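Local coordinates for ribose ABC transporter, substrate binding protein (Conexibacter woesei, PDB 4KQ9) that probably binds ribose or a related sugar outside the cell membrane and delivers it to an ABC transporter for uptake, at residues G3-K8 and V257-L262; V133-G138 and A151-F156; A193-G198 and M220-D225. The protein carries 1 engineered substitution. One frame throughout, in Å; residues are numbered along the deposited sequence.

Contact 1: G3-K8 and V257-L262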
ATOM      1  N   GLY A   3      14.534 -28.052 -14.061  1.00 34.55           N
ATOM      2  CA  GLY A   3      14.060 -26.779 -14.653  1.00 30.34           C
ATOM      3  C   GLY A   3      14.842 -25.529 -14.205  1.00 30.06           C
ATOM      4  O   GLY A   3      15.557 -25.575 -13.211  1.00 27.89           O
ATOM      5  N   SER A   4      14.721 -24.415 -14.933  1.00 27.36           N
ATOM      6  CA  SER A   4      15.438 -23.191 -14.549  1.00 30.98           C
ATOM      7  C   SER A   4      14.715 -21.945 -15.026  1.00 30.01           C
ATOM      8  O   SER A   4      14.100 -21.937 -16.106  1.00 28.25           O
ATOM      9  CB  SER A   4      16.841 -23.211 -15.174  1.00 33.96           C
ATOM     10  OG  SER A   4      17.468 -21.951 -15.069  1.00 37.89           O
ATOM     11  N   ALA A   5      14.796 -20.885 -14.221  1.00 27.43           N
ATOM     12  CA  ALA A   5      14.237 -19.605 -14.573  1.00 29.42           C
ATOM     13  C   ALA A   5      15.262 -18.734 -15.364  1.00 31.07           C
ATOM     14  O   ALA A   5      14.864 -17.771 -16.016  1.00 27.09           O
ATOM     15  CB  ALA A   5      13.779 -18.898 -13.297  1.00 29.08           C
ATOM     16  N   ALA A   6      16.565 -19.104 -15.315  1.00 35.77           N
ATOM     17  CA  ALA A   6      17.673 -18.349 -16.002  1.00 36.78           C
ATOM     18  C   ALA A   6      17.341 -18.083 -17.444  1.00 34.35           C
ATOM     19  O   ALA A   6      16.985 -18.997 -18.136  1.00 36.41           O
ATOM     20  CB  ALA A   6      18.978 -19.126 -15.936  1.00 37.37           C
ATOM     21  N   GLY A   7      17.405 -16.836 -17.897  1.00 34.48           N
ATOM     22  CA  GLY A   7      17.077 -16.498 -19.291  1.00 31.71           C
ATOM     23  C   GLY A   7      15.638 -16.158 -19.607  1.00 32.88           C
ATOM     24  O   GLY A   7      15.355 -15.363 -20.530  1.00 29.02           O
ATOM     25  N   LYS A   8      14.700 -16.692 -18.817  1.00 31.35           N
ATOM     26  CA  LYS A   8      13.276 -16.397 -19.029  1.00 28.18           C
ATOM     27  C   LYS A   8      13.035 -14.900 -19.076  1.00 25.87           C
ATOM     28  O   LYS A   8      13.634 -14.154 -18.285  1.00 22.55           O
ATOM     29  CB  LYS A   8      12.419 -16.985 -17.889  1.00 31.37           C
ATOM     30  CG  LYS A   8      12.527 -18.466 -17.692  1.00 32.79           C
ATOM     31  CD  LYS A   8      11.844 -19.238 -18.791  1.00 35.91           C
ATOM     32  CE  LYS A   8      12.139 -20.713 -18.568  1.00 39.37           C
ATOM     33  NZ  LYS A   8      11.672 -21.437 -19.762  1.00 43.56           N
ATOM     34  N   VAL A 257       8.328 -15.374  -6.776  1.00 14.19           N
ATOM     35  CA  VAL A 257       7.163 -16.135  -7.148  1.00 14.60           C
ATOM     36  C   VAL A 257       7.190 -16.521  -8.637  1.00 15.47           C
ATOM     37  O   VAL A 257       7.061 -17.640  -8.993  1.00 14.81           O
ATOM     38  CB  VAL A 257       5.887 -15.390  -6.763  1.00 13.72           C
ATOM     39  CG1 VAL A 257       4.693 -16.131  -7.259  1.00 14.40           C
ATOM     40  CG2 VAL A 257       5.831 -15.268  -5.260  1.00 14.34           C
HETATM   41  N   MSE A 258       7.375 -15.559  -9.480  1.00 14.26           N
HETATM   42  CA  MSE A 258       7.454 -15.829 -10.885  1.00 15.56           C
HETATM   43  C   MSE A 258       8.606 -16.724 -11.218  1.00 16.55           C
HETATM   44  O   MSE A 258       8.411 -17.694 -11.960  1.00 16.63           O
HETATM   45  CB  MSE A 258       7.578 -14.540 -11.680  1.00 17.80           C
HETATM   46  CG  MSE A 258       7.688 -14.746 -13.185  1.00 19.60           C
HETATM   47 SE   MSE A 258       5.938 -15.367 -13.889  0.80 29.49          SE
HETATM   48  CE  MSE A 258       5.018 -13.679 -13.875  1.00 21.58           C
ATOM     49  N   ALA A 259       9.804 -16.462 -10.709  1.00 15.08           N
ATOM     50  CA  ALA A 259      10.942 -17.345 -11.063  1.00 16.72           C
ATOM     51  C   ALA A 259      10.771 -18.795 -10.547  1.00 17.02           C
ATOM     52  O   ALA A 259      11.076 -19.759 -11.279  1.00 15.79           O
ATOM     53  CB  ALA A 259      12.260 -16.755 -10.633  1.00 16.68           C
ATOM     54  N   ASP A 260      10.187 -18.981  -9.368  1.00 17.69           N
ATOM     55  CA  ASP A 260       9.958 -20.318  -8.883  1.00 17.86           C
ATOM     56  C   ASP A 260       8.930 -21.031  -9.775  1.00 19.13           C
ATOM     57  O   ASP A 260       9.072 -22.244 -10.036  1.00 19.89           O
ATOM     58  CB  ASP A 260       9.447 -20.380  -7.440  1.00 17.62           C
ATOM     59  CG  ASP A 260      10.500 -20.018  -6.389  1.00 22.65           C
ATOM     60  OD1 ASP A 260      11.719 -19.992  -6.678  1.00 22.70           O
ATOM     61  OD2 ASP A 260      10.089 -19.756  -5.226  1.00 22.79           O
ATOM     62  N   TYR A 261       7.863 -20.340 -10.164  1.00 18.44           N
ATOM     63  CA  TYR A 261       6.889 -20.941 -11.077  1.00 18.00           C
ATOM     64  C   TYR A 261       7.531 -21.313 -12.443  1.00 19.95           C
ATOM     65  O   TYR A 261       7.289 -22.438 -12.968  1.00 20.73           O
ATOM     66  CB  TYR A 261       5.727 -20.028 -11.319  1.00 16.36           C
ATOM     67  CG  TYR A 261       4.716 -20.522 -12.300  1.00 17.59           C
ATOM     68  CD1 TYR A 261       3.927 -21.575 -11.977  1.00 19.23           C
ATOM     69  CD2 TYR A 261       4.505 -19.891 -13.550  1.00 20.49           C
ATOM     70  CE1 TYR A 261       2.985 -22.061 -12.839  1.00 20.83           C
ATOM     71  CE2 TYR A 261       3.565 -20.393 -14.451  1.00 23.78           C
ATOM     72  CZ  TYR A 261       2.798 -21.481 -14.054  1.00 24.71           C
ATOM     73  OH  TYR A 261       1.774 -22.011 -14.812  1.00 32.14           O
ATOM     74  N   LEU A 262       8.303 -20.406 -13.022  1.00 18.56           N
ATOM     75  CA  LEU A 262       8.980 -20.716 -14.309  1.00 22.39           C
ATOM     76  C   LEU A 262       9.982 -21.885 -14.180  1.00 24.26           C
ATOM     77  O   LEU A 262      10.184 -22.645 -15.124  1.00 23.33           O
ATOM     78  CB  LEU A 262       9.633 -19.513 -14.887  1.00 24.34           C
ATOM     79  CG  LEU A 262       8.726 -18.365 -15.319  1.00 27.80           C
ATOM     80  CD1 LEU A 262       9.609 -17.208 -15.784  1.00 25.82           C
ATOM     81  CD2 LEU A 262       7.695 -18.709 -16.377  1.00 29.68           C
TER
HETATM   82  O   HOH W   1      11.748 -24.385 -16.586  1.00 29.44           O

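Contact 2: V133-G138 and A151-F156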
ATOM      1  N   VAL A 133     -12.603   8.564  18.661  1.00 17.81           N
ATOM      2  CA  VAL A 133     -11.773   8.582  17.432  1.00 15.60           C
ATOM      3  C   VAL A 133     -12.603   9.137  16.270  1.00 13.91           C
ATOM      4  O   VAL A 133     -13.832   8.978  16.237  1.00 14.33           O
ATOM      5  CB  VAL A 133     -11.260   7.184  17.100  1.00 17.17           C
ATOM      6  CG1 VAL A 133     -12.414   6.259  16.754  1.00 17.40           C
ATOM      7  CG2 VAL A 133     -10.313   7.206  15.885  1.00 19.06           C
ATOM      8  N   ALA A 134     -11.937   9.772  15.308  1.00 12.69           N
ATOM      9  CA  ALA A 134     -12.510  10.109  14.053  1.00 12.05           C
ATOM     10  C   ALA A 134     -11.677   9.505  12.938  1.00 12.23           C
ATOM     11  O   ALA A 134     -10.470   9.216  13.093  1.00 12.49           O
ATOM     12  CB  ALA A 134     -12.563  11.618  13.870  1.00 13.31           C
HETATM   13  N   MSE A 135     -12.354   9.308  11.822  1.00 12.21           N
HETATM   14  CA  MSE A 135     -11.745   8.656  10.662  1.00 13.48           C
HETATM   15  C   MSE A 135     -11.848   9.578   9.512  1.00 12.05           C
HETATM   16  O   MSE A 135     -12.956  10.054   9.179  1.00 13.51           O
HETATM   17  CB  MSE A 135     -12.464   7.300  10.419  1.00 14.81           C
HETATM   18  CG  MSE A 135     -12.168   6.339  11.546  1.00 18.07           C
HETATM   19 SE   MSE A 135     -13.077   4.587  11.148  0.80 28.60          SE
HETATM   20  CE  MSE A 135     -12.140   4.083   9.451  1.00 24.09           C
ATOM     21  N   VAL A 136     -10.709   9.837   8.896  1.00 10.95           N
ATOM     22  CA  VAL A 136     -10.613  10.612   7.664  1.00 11.09           C
ATOM     23  C   VAL A 136     -10.144   9.676   6.564  1.00 11.87           C
ATOM     24  O   VAL A 136      -8.919   9.414   6.380  1.00 11.60           O
ATOM     25  CB  VAL A 136      -9.692  11.843   7.822  1.00 11.00           C
ATOM     26  CG1 VAL A 136      -9.457  12.603   6.479  1.00 11.49           C
ATOM     27  CG2 VAL A 136     -10.240  12.815   8.891  1.00 11.92           C
ATOM     28  N   ASN A 137     -11.107   9.191   5.821  1.00 12.16           N
ATOM     29  CA  ASN A 137     -10.873   8.188   4.804  1.00 14.44           C
ATOM     30  C   ASN A 137     -10.557   8.906   3.543  1.00 16.65           C
ATOM     31  O   ASN A 137     -10.868  10.079   3.445  1.00 20.18           O
ATOM     32  CB  ASN A 137     -12.075   7.268   4.623  1.00 16.26           C
ATOM     33  CG  ASN A 137     -12.441   6.470   5.862  1.00 17.37           C
ATOM     34  OD1 ASN A 137     -11.841   5.406   6.161  1.00 20.47           O
ATOM     35  ND2 ASN A 137     -13.481   6.920   6.562  1.00 16.03           N
ATOM     36  N   GLY A 138      -9.844   8.260   2.601  1.00 17.67           N
ATOM     37  CA  GLY A 138      -9.544   8.855   1.287  1.00 19.04           C
ATOM     38  C   GLY A 138     -10.796   8.612   0.388  1.00 20.48           C
ATOM     39  O   GLY A 138     -11.940   8.701   0.875  1.00 16.30           O
ATOM     40  N   ALA A 151     -11.912  -2.897   8.423  1.00 19.71           N
ATOM     41  CA  ALA A 151     -11.164  -3.589   9.433  1.00 20.11           C
ATOM     42  C   ALA A 151     -11.028  -2.724  10.715  1.00 22.01           C
ATOM     43  O   ALA A 151     -11.048  -3.259  11.843  1.00 22.16           O
ATOM     44  CB  ALA A 151      -9.789  -3.980   8.893  1.00 18.89           C
ATOM     45  N   ALA A 152     -10.860  -1.394  10.546  1.00 19.33           N
ATOM     46  CA  ALA A 152     -10.620  -0.536  11.673  1.00 16.99           C
ATOM     47  C   ALA A 152     -11.897  -0.339  12.494  1.00 17.55           C
ATOM     48  O   ALA A 152     -11.849  -0.340  13.719  1.00 16.59           O
ATOM     49  CB  ALA A 152     -10.043   0.825  11.237  1.00 18.61           C
ATOM     50  N   ARG A 153     -13.016  -0.184  11.824  1.00 17.43           N
ATOM     51  CA  ARG A 153     -14.273  -0.045  12.533  1.00 20.88           C
ATOM     52  C   ARG A 153     -14.559  -1.282  13.428  1.00 23.88           C
ATOM     53  O   ARG A 153     -15.089  -1.140  14.571  1.00 18.87           O
ATOM     54  CB  ARG A 153     -15.408   0.134  11.543  1.00 21.79           C
ATOM     55  CG  ARG A 153     -15.352   1.425  10.779  1.00 20.92           C
ATOM     56  CD  ARG A 153     -16.459   1.538   9.784  1.00 20.67           C
ATOM     57  NE  ARG A 153     -16.242   2.747   8.976  1.00 19.92           N
ATOM     58  CZ  ARG A 153     -15.905   2.732   7.694  1.00 19.94           C
ATOM     59  NH1 ARG A 153     -15.762   1.547   7.022  1.00 21.02           N
ATOM     60  NH2 ARG A 153     -15.709   3.883   7.079  1.00 17.93           N
ATOM     61  N   GLU A 154     -14.225  -2.480  12.909  1.00 22.11           N
ATOM     62  CA  GLU A 154     -14.424  -3.688  13.697  1.00 24.94           C
ATOM     63  C   GLU A 154     -13.585  -3.684  14.979  1.00 23.02           C
ATOM     64  O   GLU A 154     -14.066  -4.115  16.044  1.00 20.75           O
ATOM     65  CB  GLU A 154     -14.085  -4.947  12.881  1.00 28.52           C
ATOM     66  CG  GLU A 154     -15.126  -5.309  11.825  1.00 32.90           C
ATOM     67  CD  GLU A 154     -14.620  -6.387  10.845  1.00 38.23           C
ATOM     68  OE1 GLU A 154     -13.644  -7.098  11.175  1.00 37.06           O
ATOM     69  OE2 GLU A 154     -15.194  -6.525   9.736  1.00 40.35           O
ATOM     70  N   VAL A 155     -12.336  -3.225  14.897  1.00 19.24           N
ATOM     71  CA  VAL A 155     -11.499  -3.127  16.071  1.00 21.34           C
ATOM     72  C   VAL A 155     -12.129  -2.117  17.031  1.00 23.74           C
ATOM     73  O   VAL A 155     -12.238  -2.432  18.200  1.00 23.16           O
ATOM     74  CB  VAL A 155     -10.047  -2.786  15.776  1.00 21.40           C
ATOM     75  CG1 VAL A 155      -9.263  -2.490  17.025  1.00 23.95           C
ATOM     76  CG2 VAL A 155      -9.372  -3.932  15.028  1.00 22.79           C
ATOM     77  N   PHE A 156     -12.568  -0.935  16.546  1.00 22.57           N
ATOM     78  CA  PHE A 156     -13.050   0.078  17.472  1.00 21.48           C
ATOM     79  C   PHE A 156     -14.315  -0.445  18.228  1.00 23.86           C
ATOM     80  O   PHE A 156     -14.477  -0.227  19.444  1.00 22.78           O
ATOM     81  CB  PHE A 156     -13.317   1.431  16.737  1.00 21.57           C
ATOM     82  CG  PHE A 156     -12.046   2.108  16.207  1.00 17.88           C
ATOM     83  CD1 PHE A 156     -10.909   2.187  16.992  1.00 20.36           C
ATOM     84  CD2 PHE A 156     -12.013   2.634  14.942  1.00 17.59           C
ATOM     85  CE1 PHE A 156      -9.752   2.812  16.535  1.00 18.21           C
ATOM     86  CE2 PHE A 156     -10.867   3.269  14.462  1.00 16.83           C
ATOM     87  CZ  PHE A 156      -9.749   3.362  15.250  1.00 17.48           C
TER

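Contact 3: A193-G198 and M220-D225. Engineered in segment 220-225: Met220 (natural residue Val).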
ATOM      1  N   ALA A 193      -8.126  10.647  18.997  1.00 14.57           N
ATOM      2  CA  ALA A 193      -7.297  10.128  17.929  1.00 13.16           C
ATOM      3  C   ALA A 193      -7.985  10.386  16.591  1.00 11.31           C
ATOM      4  O   ALA A 193      -9.199  10.435  16.508  1.00 11.30           O
ATOM      5  CB  ALA A 193      -7.080   8.603  18.095  1.00 13.11           C
ATOM      6  N   ILE A 194      -7.188  10.493  15.540  1.00 10.62           N
ATOM      7  CA  ILE A 194      -7.709  10.588  14.180  1.00 10.46           C
ATOM      8  C   ILE A 194      -6.946   9.610  13.282  1.00 10.39           C
ATOM      9  O   ILE A 194      -5.692   9.579  13.234  1.00 10.60           O
ATOM     10  CB  ILE A 194      -7.657  12.053  13.612  1.00 10.93           C
ATOM     11  CG1 ILE A 194      -8.322  13.004  14.597  1.00 10.73           C
ATOM     12  CG2 ILE A 194      -8.340  12.121  12.238  1.00 10.30           C
ATOM     13  CD1 ILE A 194      -8.253  14.484  14.240  1.00 12.06           C
ATOM     14  N   TYR A 195      -7.726   8.713  12.665  1.00 11.63           N
ATOM     15  CA  TYR A 195      -7.256   7.689  11.759  1.00 11.14           C
ATOM     16  C   TYR A 195      -7.312   8.327  10.337  1.00 11.24           C
ATOM     17  O   TYR A 195      -8.352   8.843   9.983  1.00 10.54           O
ATOM     18  CB  TYR A 195      -8.264   6.551  11.822  1.00 14.37           C
ATOM     19  CG  TYR A 195      -8.012   5.404  10.904  1.00 15.68           C
ATOM     20  CD1 TYR A 195      -8.261   5.467   9.543  1.00 18.53           C
ATOM     21  CD2 TYR A 195      -7.559   4.225  11.439  1.00 19.57           C
ATOM     22  CE1 TYR A 195      -8.008   4.348   8.742  1.00 21.05           C
ATOM     23  CE2 TYR A 195      -7.347   3.129  10.678  1.00 20.64           C
ATOM     24  CZ  TYR A 195      -7.507   3.201   9.345  1.00 22.34           C
ATOM     25  OH  TYR A 195      -7.186   2.029   8.679  1.00 29.77           O
ATOM     26  N   TYR A 196      -6.240   8.268   9.554  1.00  9.95           N
ATOM     27  CA  TYR A 196      -6.184   8.721   8.161  1.00 10.59           C
ATOM     28  C   TYR A 196      -5.861   7.506   7.261  1.00 12.42           C
ATOM     29  O   TYR A 196      -5.037   6.655   7.624  1.00 11.94           O
ATOM     30  CB  TYR A 196      -5.084   9.797   7.998  1.00  9.66           C
ATOM     31  CG  TYR A 196      -5.353  11.034   8.771  1.00  9.60           C
ATOM     32  CD1 TYR A 196      -5.053  11.117  10.145  1.00  9.04           C
ATOM     33  CD2 TYR A 196      -5.986  12.135   8.165  1.00  9.69           C
ATOM     34  CE1 TYR A 196      -5.347  12.276  10.849  1.00 10.28           C
ATOM     35  CE2 TYR A 196      -6.253  13.321   8.858  1.00 10.22           C
ATOM     36  CZ  TYR A 196      -5.965  13.388  10.205  1.00 10.11           C
ATOM     37  OH  TYR A 196      -6.220  14.464  10.961  1.00 11.84           O
ATOM     38  N   SER A 197      -6.543   7.362   6.118  1.00 11.86           N
ATOM     39  CA  SER A 197      -6.277   6.260   5.209  1.00 12.61           C
ATOM     40  C   SER A 197      -4.810   6.236   4.817  1.00 13.08           C
ATOM     41  O   SER A 197      -4.231   5.153   4.621  1.00 13.73           O
ATOM     42  CB  SER A 197      -7.097   6.438   3.898  1.00 13.19           C
ATOM     43  OG  SER A 197      -8.470   6.278   4.188  1.00 15.81           O
ATOM     44  N   GLY A 198      -4.231   7.421   4.654  1.00 12.66           N
ATOM     45  CA  GLY A 198      -2.836   7.548   4.216  1.00 13.59           C
ATOM     46  C   GLY A 198      -2.106   8.691   4.804  1.00 13.35           C
ATOM     47  O   GLY A 198      -2.735   9.654   5.372  1.00 13.47           O
HETATM   48  N   MSE A 220      -3.884  11.545  18.987  1.00 17.11           N
HETATM   49  CA  MSE A 220      -3.037  10.548  18.302  1.00 17.93           C
HETATM   50  C   MSE A 220      -3.403  10.470  16.824  1.00 15.84           C
HETATM   51  O   MSE A 220      -4.529  10.157  16.471  1.00 15.02           O
HETATM   52  CB  MSE A 220      -3.226   9.142  18.880  1.00 19.71           C
HETATM   53  CG  MSE A 220      -2.617   9.037  20.277  1.00 27.04           C
HETATM   54 SE   MSE A 220      -2.758   7.096  20.707  0.70 37.26          SE
HETATM   55  CE  MSE A 220      -4.631   7.098  20.909  1.00 24.61           C
ATOM     56  N   VAL A 221      -2.448  10.724  15.962  1.00 14.19           N
ATOM     57  CA  VAL A 221      -2.675  10.668  14.500  1.00 11.79           C
ATOM     58  C   VAL A 221      -1.941   9.464  13.902  1.00 11.50           C
ATOM     59  O   VAL A 221      -0.753   9.292  14.189  1.00 10.77           O
ATOM     60  CB  VAL A 221      -2.072  11.934  13.893  1.00 11.79           C
ATOM     61  CG1 VAL A 221      -1.990  11.841  12.408  1.00 11.79           C
ATOM     62  CG2 VAL A 221      -2.849  13.171  14.404  1.00 12.59           C
ATOM     63  N   VAL A 222      -2.642   8.651  13.096  1.00 11.31           N
ATOM     64  CA  VAL A 222      -2.115   7.447  12.481  1.00 11.16           C
ATOM     65  C   VAL A 222      -2.430   7.463  10.970  1.00 11.89           C
ATOM     66  O   VAL A 222      -3.527   7.901  10.521  1.00 10.68           O
ATOM     67  CB  VAL A 222      -2.637   6.142  13.149  1.00 12.34           C
ATOM     68  CG1 VAL A 222      -2.519   6.143  14.713  1.00 12.55           C
ATOM     69  CG2 VAL A 222      -4.070   5.917  12.775  1.00 14.43           C
ATOM     70  N   GLY A 223      -1.466   7.004  10.199  1.00 12.18           N
ATOM     71  CA  GLY A 223      -1.531   7.019   8.707  1.00 12.55           C
ATOM     72  C   GLY A 223      -0.877   5.764   8.132  1.00 13.79           C
ATOM     73  O   GLY A 223      -0.547   4.870   8.885  1.00 13.72           O
ATOM     74  N   THR A 224      -0.697   5.687   6.827  1.00 13.92           N
ATOM     75  CA  THR A 224      -0.079   4.607   6.139  1.00 14.86           C
ATOM     76  C   THR A 224       0.787   5.200   5.007  1.00 15.50           C
ATOM     77  O   THR A 224       0.390   6.117   4.361  1.00 16.20           O
ATOM     78  CB  THR A 224      -1.128   3.664   5.520  1.00 15.17           C
ATOM     79  OG1 THR A 224      -1.909   3.075   6.544  1.00 18.45           O
ATOM     80  CG2 THR A 224      -0.490   2.601   4.734  1.00 13.90           C
ATOM     81  N   ASP A 225       1.937   4.597   4.833  1.00 15.06           N
ATOM     82  CA  ASP A 225       2.876   4.718   3.734  1.00 17.77           C
ATOM     83  C   ASP A 225       4.309   4.826   4.243  1.00 15.93           C
ATOM     84  O   ASP A 225       5.214   4.500   3.560  1.00 16.54           O
ATOM     85  CB  ASP A 225       2.622   5.910   2.804  1.00 18.58           C
ATOM     86  CG  ASP A 225       1.406   5.710   1.897  1.00 21.67           C
ATOM     87  OD1 ASP A 225       0.920   4.596   1.786  1.00 23.15           O
ATOM     88  OD2 ASP A 225       0.914   6.717   1.406  1.00 24.71           O
TER

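Contact 1: G3-K8 and V257-L262
Lys8 and Leu262 both set CG anti to the carbonyl carbon, with chi1 at -58° and -65°, and their side chains run alongside one another, pointing opposite ways. The backbone places Lys8 CB, and chi1 its CG, against Leu262 CD1; the chain bends only beyond them, at chi2. Lys8 CB is 3.5 Å from Leu262 CD1, and Lys8 CG is 3.7 Å from Leu262 CD1. The lysine thus contributes the aliphatic base of its side chain to the contact.

Ala5 fits in next to this pair. Its methyl points to the helix, with CB 3.7 Å from Ala259 CB and 3.5 Å from Ala259 O. A water bridges the two sides: it donates to Leu262 O at 2.8 Å and accepts only a weak bond from Ser4 N. An ST turn shapes the loop on this side: Ala6 N donates to Ser4 OG at 3.0 Å. A type II beta turn from Ala5 to Lys8 follows, closed by Lys8 N to Ala5 O.

Leu262 also packs on Val10 of strand 9-15. The contact lays the N-terminal loop along helix 247-264, just before the chain enters the six-stranded parallel sheet of a periplasmic-binding-protein fold.

Contact 2: V133-G138 and A151-F156
The Phe156 ring carries Val133 on one face and Met135 at its edge. Val133 CG1 stands over the middle of the ring, 4.0 Å from the centroid and only 7° off the normal, a CH-pi contact. Its other methyl, CG2, reaches the rim at Phe156 CZ, 3.9 Å away. Met135 is a selenomethionine. Its SE lies near the ring plane, 4.2 Å from Phe156 CE2, which makes an edge-on Met-aromatic contact.

The Arg153 guanidinium has Met135 CE over one face, away from its centre. A bend at chi3 turns this methyl away from the line of the Met135 chain. Lower down the arginine, CG touches Met135 SE at 3.9 Å. The selenium touches both the ring edge and the arginine stem. Met135 CE also reaches Ala152 CB at 4.3 Å.

Asn137 comes toward Arg153 from the opposite direction, with the amide and guanidinium planes 42° apart. Their polar ends are held by other residues. Arg153 forms salt bridges to Asp166 and Glu150, and Asn137 ND2 donates to Val167 O.

Strand 133-136 and helix 151-156 run antiparallel, at 176°, with axes 11.1 Å apart. This is the strand-to-helix packing of a right-handed beta-alpha-beta crossover, in which helix 143-159 leads from strand 132-136 to neighbouring strand 162-167.

Contact 3: A193-G198 and M220-D225
Val222, Met220 and Tyr196 bury much of the surface here, and backbone bonds set their places. Val222 uses both its N and its O to bond the 193-196 strand. Its N donates to Ile194 O at 3.2 Å, nearly in line with the carbonyl. Its own O accepts from Tyr196 N at 2.9 Å. With CG1 anti to the carbonyl carbon (chi1 -49°), Val222 CG2 falls between the backbone N and the carbonyl carbon and rests 3.8 Å from Tyr195 CA. Val222 CG2 is also 4.1 Å from Tyr195 CD2, meeting that ring obliquely.

Met220 is an engineered substitution (valine in nature), present as selenomethionine. Its O accepts from Ile194 N at 2.8 Å, with the donor tilted 21° from the carbonyl plane. Its side chain bends at chi3, and both CB and CE lie 4.0 Å from Ala193 CB.

Strand segments 193-196 and 220-222 run parallel, 9° apart, and are adjacent in the four-stranded sheet. Helix 199-211 joins them in a beta-alpha-beta unit, part of the alternating architecture of periplasmic binding protein domains. Ala193, Tyr195, Met220 and Val222 project from one face of the sheet. Ile194 and Val221 project from the other, where Val221 also packs on helix 199-211.

Tyr196 follows at the end of its strand. Val222 O lies in the plane of its ring, at the edge. Val221 CG1 approaches the same ring obliquely, 3.7 Å from CE1. Thr181 bonds the Tyr196 hydroxyl.

Further along, Thr224 CB lies against Ser197 O. Lys119 NZ bonds both Thr224 OG1 and Tyr196 O, linking the two segments through one lysine. A glycerol, probably from the crystallisation liquor, lies about 6 Å from the Thr224 side chain.

Contacts 2 and 3 are neighbours, with centres 9 Å apart, and share the four-stranded parallel sheet. Strands 132-136 and 193-196 lie side by side there. Tyr195 N and O probably hydrogen-bond to Ala134 O and Val136 N, so the two contacts join through the backbone of neighbouring strands. Contact 2 closes before contact 3 opens along the chain. Contact 1 is remote, with centres about 41 and 40 Å from theirs, across the centre of the chain. Its segments bracket both in sequence. It lies beside strand 9-15 of the six-stranded sheet. The contacts thus sample both lobes of a two-lobed binding protein; helix 247-264 lies in the first, after the chain has returned from the second.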